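PDB 6LZI: DNA mismatch repair protein MutL from Aquifex aeolicus, which binds and probably hydrolyses ATP through its N-terminal Bergerat-fold ATPase domain as part of DNA mismatch repair. Local coordinates for residues S15-V20 and L164-E169; K21-N26 and V137-L142. All blocks are in the same frame, centred on the assembly; numbering follows the deposited sequence.

Contact 1. Residues S15-V20 and L164-E169; sequences SPVDVV and LELIKE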
loop_
_atom_site.group_PDB
_atom_site.type_symbol
_atom_site.label_atom_id
_atom_site.label_comp_id
_atom_site.label_asym_id
_atom_site.label_seq_id
_atom_site.Cartn_x
_atom_site.Cartn_y
_atom_site.Cartn_z
ATOM N N SER A 15 12.529 6.371 -3.990
ATOM C CA SER A 15 11.623 6.761 -5.063
ATOM C C SER A 15 10.245 6.971 -4.474
ATOM O O SER A 15 9.982 6.615 -3.318
ATOM C CB SER A 15 11.588 5.719 -6.211
ATOM O OG SER A 15 10.894 4.526 -5.914
ATOM N N PRO A 16 9.336 7.539 -5.239
ATOM C CA PRO A 16 7.966 7.764 -4.727
ATOM C C PRO A 16 7.280 6.524 -4.180
ATOM O O PRO A 16 6.586 6.656 -3.184
ATOM C CB PRO A 16 7.200 8.327 -5.942
ATOM C CG PRO A 16 8.375 9.086 -6.724
ATOM C CD PRO A 16 9.589 8.154 -6.575
ATOM N N VAL A 17 7.450 5.334 -4.767
ATOM C CA VAL A 17 6.740 4.178 -4.223
ATOM C C VAL A 17 7.152 3.923 -2.779
ATOM O O VAL A 17 6.332 3.473 -1.955
ATOM C CB VAL A 17 6.977 2.956 -5.137
ATOM C CG1 VAL A 17 8.342 2.390 -4.945
ATOM C CG2 VAL A 17 5.864 1.854 -4.884
ATOM N N ASP A 18 8.388 4.235 -2.429
ATOM C CA ASP A 18 8.838 3.945 -1.068
ATOM C C ASP A 18 8.125 4.850 -0.082
ATOM O O ASP A 18 7.866 4.468 1.065
ATOM C CB ASP A 18 10.337 4.158 -0.918
ATOM C CG ASP A 18 11.146 3.227 -1.779
ATOM O OD1 ASP A 18 10.773 2.030 -1.911
ATOM O OD2 ASP A 18 12.151 3.696 -2.375
ATOM N N VAL A 19 7.907 6.100 -0.502
ATOM C CA VAL A 19 7.125 7.033 0.279
ATOM C C VAL A 19 5.694 6.526 0.476
ATOM O O VAL A 19 5.158 6.553 1.598
ATOM C CB VAL A 19 7.121 8.403 -0.375
ATOM C CG1 VAL A 19 6.209 9.324 0.484
ATOM C CG2 VAL A 19 8.526 8.944 -0.462
ATOM N N VAL A 20 5.030 6.138 -0.614
ATOM C CA VAL A 20 3.651 5.668 -0.517
ATOM C C VAL A 20 3.587 4.493 0.432
ATOM O O VAL A 20 2.716 4.412 1.278
ATOM C CB VAL A 20 3.162 5.233 -1.896
ATOM C CG1 VAL A 20 1.743 4.654 -1.856
ATOM C CG2 VAL A 20 3.177 6.433 -2.829
ATOM N N LEU A 164 0.853 1.853 -8.385
ATOM C CA LEU A 164 -0.368 1.081 -8.647
ATOM C C LEU A 164 -0.250 -0.349 -8.136
ATOM O O LEU A 164 -1.153 -0.828 -7.414
ATOM C CB LEU A 164 -0.706 1.081 -10.133
ATOM C CG LEU A 164 -2.001 0.311 -10.494
ATOM C CD1 LEU A 164 -3.161 0.804 -9.709
ATOM C CD2 LEU A 164 -2.267 0.498 -12.007
ATOM N N GLU A 165 0.889 -1.018 -8.450
ATOM C CA GLU A 165 1.136 -2.376 -7.943
ATOM C C GLU A 165 1.202 -2.432 -6.415
ATOM O O GLU A 165 0.666 -3.358 -5.796
ATOM C CB GLU A 165 2.458 -2.944 -8.494
ATOM C CG GLU A 165 2.367 -3.487 -9.938
ATOM C CD GLU A 165 1.149 -4.392 -10.134
ATOM O OE1 GLU A 165 0.234 -4.029 -10.922
ATOM O OE2 GLU A 165 1.086 -5.444 -9.451
ATOM N N LEU A 166 1.897 -1.482 -5.789
ATOM C CA LEU A 166 1.933 -1.416 -4.326
ATOM C C LEU A 166 0.551 -1.305 -3.716
ATOM O O LEU A 166 0.267 -1.953 -2.714
ATOM C CB LEU A 166 2.794 -0.230 -3.871
ATOM C CG LEU A 166 2.848 -0.039 -2.357
ATOM C CD1 LEU A 166 3.751 -1.135 -1.724
ATOM C CD2 LEU A 166 3.291 1.394 -1.948
ATOM N N ILE A 167 -0.303 -0.426 -4.250
ATOM C CA ILE A 167 -1.635 -0.275 -3.624
ATOM C C ILE A 167 -2.463 -1.540 -3.836
ATOM O O ILE A 167 -3.184 -1.976 -2.940
ATOM C CB ILE A 167 -2.376 0.960 -4.163
ATOM C CG1 ILE A 167 -1.561 2.234 -3.885
ATOM C CG2 ILE A 167 -3.800 0.966 -3.520
ATOM C CD1 ILE A 167 -1.223 2.485 -2.393
ATOM N N LYS A 168 -2.305 -2.200 -4.994
ATOM C CA LYS A 168 -2.965 -3.488 -5.182
ATOM C C LYS A 168 -2.512 -4.479 -4.135
ATOM O O LYS A 168 -3.325 -5.238 -3.595
ATOM C CB LYS A 168 -2.703 -4.035 -6.593
ATOM C CG LYS A 168 -3.455 -3.241 -7.647
ATOM C CD LYS A 168 -3.106 -3.729 -9.059
ATOM C CE LYS A 168 -3.892 -2.823 -10.067
ATOM N NZ LYS A 168 -3.913 -3.413 -11.432
ATOM N N GLU A 169 -1.220 -4.459 -3.819
ATOM C CA GLU A 169 -0.671 -5.415 -2.857
ATOM C C GLU A 169 -1.232 -5.198 -1.466
ATOM O O GLU A 169 -1.592 -6.158 -0.773
ATOM C CB GLU A 169 0.833 -5.276 -2.888
ATOM C CG GLU A 169 1.653 -5.987 -1.861
ATOM C CD GLU A 169 3.129 -5.782 -2.199
ATOM O OE1 GLU A 169 3.770 -4.935 -1.530
ATOM O OE2 GLU A 169 3.603 -6.428 -3.165
#

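Contact 2. Residues K21-N26 and V137-L142; sequences KELVEN and VEVRDL. With MG (magnesium ion), chain B; ADP (adenosine-5'-diphosphate), chain H.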
loop_
_atom_site.group_PDB
_atom_site.type_symbol
_atom_site.label_atom_id
_atom_site.label_comp_id
_atom_site.label_asym_id
_atom_site.label_seq_id
_atom_site.Cartn_x
_atom_site.Cartn_y
_atom_site.Cartn_z
ATOM N N LYS A 21 4.610 3.639 0.372
ATOM C CA LYS A 21 4.586 2.439 1.200
ATOM C C LYS A 21 4.567 2.835 2.674
ATOM O O LYS A 21 3.754 2.322 3.498
ATOM C CB LYS A 21 5.829 1.587 0.890
ATOM C CG LYS A 21 5.932 0.333 1.753
ATOM C CD LYS A 21 6.807 0.585 2.980
ATOM C CE LYS A 21 7.226 -0.698 3.624
ATOM N NZ LYS A 21 7.908 -0.361 4.901
ATOM N N GLU A 22 5.505 3.707 3.041
ATOM C CA GLU A 22 5.625 4.103 4.440
ATOM C C GLU A 22 4.391 4.806 4.876
ATOM O O GLU A 22 3.910 4.543 5.980
ATOM C CB GLU A 22 6.827 4.976 4.699
ATOM C CG GLU A 22 8.119 4.284 4.311
ATOM C CD GLU A 22 8.461 3.114 5.228
ATOM O OE1 GLU A 22 9.229 2.198 4.822
ATOM O OE2 GLU A 22 7.936 3.058 6.346
ATOM N N LEU A 23 3.815 5.668 4.004
ATOM C CA LEU A 23 2.611 6.362 4.480
ATOM C C LEU A 23 1.428 5.402 4.645
ATOM O O LEU A 23 0.708 5.474 5.639
ATOM C CB LEU A 23 2.239 7.534 3.543
ATOM C CG LEU A 23 3.412 8.527 3.577
ATOM C CD1 LEU A 23 3.045 9.667 2.522
ATOM C CD2 LEU A 23 3.822 9.118 4.881
ATOM N N VAL A 24 1.195 4.505 3.673
ATOM C CA VAL A 24 0.016 3.653 3.773
ATOM C C VAL A 24 0.219 2.678 4.920
ATOM O O VAL A 24 -0.712 2.348 5.649
ATOM C CB VAL A 24 -0.169 2.925 2.427
ATOM C CG1 VAL A 24 -1.142 1.804 2.547
ATOM C CG2 VAL A 24 -0.585 3.965 1.287
ATOM N N GLU A 25 1.459 2.247 5.132
ATOM C CA GLU A 25 1.706 1.413 6.314
ATOM C C GLU A 25 1.283 2.139 7.587
ATOM O O GLU A 25 0.641 1.524 8.459
ATOM C CB GLU A 25 3.184 0.978 6.378
ATOM C CG GLU A 25 3.546 0.199 7.648
ATOM C CD GLU A 25 4.982 -0.319 7.615
ATOM O OE1 GLU A 25 5.837 0.010 8.505
ATOM O OE2 GLU A 25 5.245 -1.117 6.706
ATOM N N ASN A 26 1.564 3.463 7.675
ATOM C CA ASN A 26 1.234 4.235 8.859
ATOM C C ASN A 26 -0.274 4.370 8.989
ATOM O O ASN A 26 -0.827 4.262 10.098
ATOM C CB ASN A 26 1.897 5.616 8.778
ATOM C CG ASN A 26 3.364 5.545 9.119
ATOM O OD1 ASN A 26 3.794 4.544 9.689
ATOM N ND2 ASN A 26 4.122 6.555 8.826
ATOM N N VAL A 137 -0.916 13.329 4.718
ATOM C CA VAL A 137 0.491 13.664 4.539
ATOM C C VAL A 137 0.676 14.032 3.072
ATOM O O VAL A 137 0.164 13.331 2.170
ATOM C CB VAL A 137 1.370 12.452 4.947
ATOM C CG1 VAL A 137 2.871 12.827 4.833
ATOM C CG2 VAL A 137 1.025 12.097 6.366
ATOM N N GLU A 138 1.354 15.162 2.821
ATOM C CA GLU A 138 1.649 15.621 1.459
ATOM C C GLU A 138 3.152 15.708 1.356
ATOM O O GLU A 138 3.777 16.417 2.137
ATOM C CB GLU A 138 1.029 16.998 1.188
ATOM C CG GLU A 138 -0.455 16.836 1.313
ATOM C CD GLU A 138 -1.221 18.074 0.965
ATOM O OE1 GLU A 138 -0.583 19.021 0.480
ATOM O OE2 GLU A 138 -2.448 18.072 1.192
ATOM N N VAL A 139 3.714 14.980 0.394
ATOM C CA VAL A 139 5.153 14.975 0.121
ATOM C C VAL A 139 5.382 15.553 -1.281
ATOM O O VAL A 139 4.899 14.991 -2.280
ATOM C CB VAL A 139 5.679 13.533 0.229
ATOM C CG1 VAL A 139 7.138 13.478 -0.072
ATOM C CG2 VAL A 139 5.331 13.073 1.673
ATOM N N ARG A 140 5.976 16.745 -1.337
ATOM C CA ARG A 140 6.159 17.438 -2.604
ATOM C C ARG A 140 7.622 17.506 -2.973
ATOM O O ARG A 140 8.460 17.658 -2.090
ATOM C CB ARG A 140 5.607 18.871 -2.546
ATOM C CG ARG A 140 4.057 18.895 -2.585
ATOM C CD ARG A 140 3.526 20.339 -2.678
ATOM N NE ARG A 140 2.098 20.236 -2.985
ATOM C CZ ARG A 140 1.597 20.044 -4.216
ATOM N NH1 ARG A 140 2.393 19.950 -5.288
ATOM N NH2 ARG A 140 0.293 19.924 -4.379
ATOM N N ASP A 141 7.866 17.517 -4.289
ATOM C CA ASP A 141 9.173 17.786 -4.872
ATOM C C ASP A 141 10.243 16.874 -4.283
ATOM O O ASP A 141 11.285 17.333 -3.792
ATOM C CB ASP A 141 9.545 19.235 -4.656
ATOM C CG ASP A 141 8.682 20.162 -5.481
ATOM O OD1 ASP A 141 7.894 19.657 -6.323
ATOM O OD2 ASP A 141 8.816 21.387 -5.304
ATOM N N LEU A 142 9.965 15.572 -4.373
ATOM C CA LEU A 142 10.795 14.592 -3.686
ATOM C C LEU A 142 12.188 14.729 -4.258
ATOM O O LEU A 142 12.346 14.903 -5.481
ATOM C CB LEU A 142 10.215 13.194 -3.894
ATOM C CG LEU A 142 10.937 11.974 -3.290
ATOM C CD1 LEU A 142 10.878 12.150 -1.763
ATOM C CD2 LEU A 142 10.322 10.651 -3.757
HETATM MG MG MG B . 5.709 3.951 10.006
HETATM P PB ADP H . 6.902 4.094 12.840
HETATM O O1B ADP H . 5.630 3.985 12.069
HETATM O O2B ADP H . 6.652 4.214 14.366
HETATM O O3B ADP H . 7.847 2.952 12.541
HETATM P PA ADP H . 6.973 6.572 11.402
HETATM O O1A ADP H . 8.036 7.615 11.213
HETATM O O2A ADP H . 6.449 5.967 10.145
HETATM O O3A ADP H . 7.644 5.441 12.410
HETATM O "O5'" ADP H . 5.668 7.227 12.092
HETATM C "C5'" ADP H . 5.993 7.706 13.398
HETATM C "C4'" ADP H . 4.754 7.708 14.290
HETATM O "O4'" ADP H . 3.847 8.670 13.812
HETATM C "C3'" ADP H . 3.969 6.415 14.367
HETATM O "O3'" ADP H . 4.478 5.602 15.459
HETATM C "C2'" ADP H . 2.574 6.901 14.712
HETATM O "O2'" ADP H . 2.622 7.113 16.161
HETATM C "C1'" ADP H . 2.517 8.263 14.064
HETATM N N9 ADP H . 1.852 8.241 12.767
HETATM C C8 ADP H . 2.420 8.340 11.534
HETATM N N7 ADP H . 1.475 8.308 10.557
HETATM C C5 ADP H . 0.297 8.159 11.217
HETATM C C6 ADP H . -1.090 8.052 10.756
HETATM N N6 ADP H . -1.367 8.059 9.423
HETATM N N1 ADP H . -2.055 7.916 11.708
HETATM C C2 ADP H . -1.703 7.875 13.060
HETATM N N3 ADP H . -0.469 7.992 13.544
HETATM C C4 ADP H . 0.536 8.150 12.641
HETATM O O HOH W 1 5.901 4.148 7.808
HETATM O O HOH W 2 5.012 2.031 10.019
HETATM O O HOH W 3 7.794 3.275 10.043
#

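Contact 1. Residues S15-V20 and L164-E169
Leu166 reaches from helix 156-173 to Val17 and Val20 on helix 16-29. The two helices belong to the Bergerat-fold ATPase domain of the GHKL family and pack side by side. Their short segments run nearly parallel, with a crossing angle of -23°. The axes come no nearer than 10.1 Å, so the contact is made mostly by side chains. No hydrogen bond joins residues 15-20 to 164-169.

Leu166 can be followed outward. Leu166 CB lies 3.8 Å from Val17 CG2. CG stands anti to the backbone N (chi1 178°), and this carries the branch across to the other helix. Of the two methyls, CD2 does the touching. Leu166 CD2 sits 3.6 Å from Val20 CG1 and 3.7 Å from Val17 O. It therefore packs beside the peptide carbonyl as well as the methyls. Leu166 and Val20 run past each other in opposite directions.

Ile167 comes in from the next position on the same helix. Its CG1 lies anti to the carbonyl carbon (chi1 -59°), which brings the end of the chain nearer to helix 16-29 than its CB direction suggests. Val20 is buried, and its CG1 is shared between the two partners. Val17 lies nearer the surface.

One polar link lies just beyond this apolar patch: Glu159 OE1 of helix 156-173 accepts a hydrogen bond from Val17 N. Val20 also touches Ile47 of strand 46-51. Ile167 crosses Val20 at about a right angle, with Ile167 CD1 3.7 Å from Val20 CG1.

Contact 2. Residues K21-N26 and V137-L142
Leu23 presses on Val137 where helix 16-29 packs against strand 134-140 of the large sheet, a helix-on-sheet layer of the Bergerat ATP-binding fold. The tight part is small, buried and apolar. Both methyls of Leu23 straddle Val137 CG1, CD2 at 3.8 Å and CD1 at 3.9 Å. Leu23 CD1 lies 4.2 Å from Val139 CG2, a looser contact. Leu92 and Val49 line the same core. An alanine in place of Leu23 would probably open a gap between helix and strand and cost Val137 CG1 its contact with the two leucine methyls.

Away from the strand, the helix carries polar groups and bound water. Lys21 NZ forms a salt bridge with Glu22 OE1 at 2.9 Å, meeting it from above the carboxylate plane. Its second bridge, to Glu25 OE2, is longer and weak. Glu22 and Glu25 also hold waters of the magnesium shell: one water donates to Glu22 O and Glu22 OE2, another to Glu25 OE1. These glutamates thus act in the second shell.

Asn26 itself enters the first shell, with ADP O1B, ADP O2A and three waters completing six ligands. Its CG lies anti to the carbonyl carbon (chi1 -78°), placing the amide beside the alpha-phosphate. Asn26 OD1 binds the magnesium ion at 2.0 Å, while Asn26 ND2 donates to ADP O2A at 2.7 Å.

From Ser15 the chain enters helix 16-29, which carries nearly all of the first segment of contact 1 and the whole of that of contact 2. It then runs through strands 34-40 and 46-51 and later returns along strand 134-140. There contact 2 closes the inner loop. Further on, helix 156-173 closes the outer loop at contact 1, so contact 2 is nested within it. The helix thus meets the large sheet through contact 2 and a neighbouring helix through contact 1. The contact centres lie about 10 Å apart. They also touch directly: Ile167 CD1 packs 4.0 Å from Val24 CG2, and Leu142 CD2 lies 3.6 Å from Pro16 N.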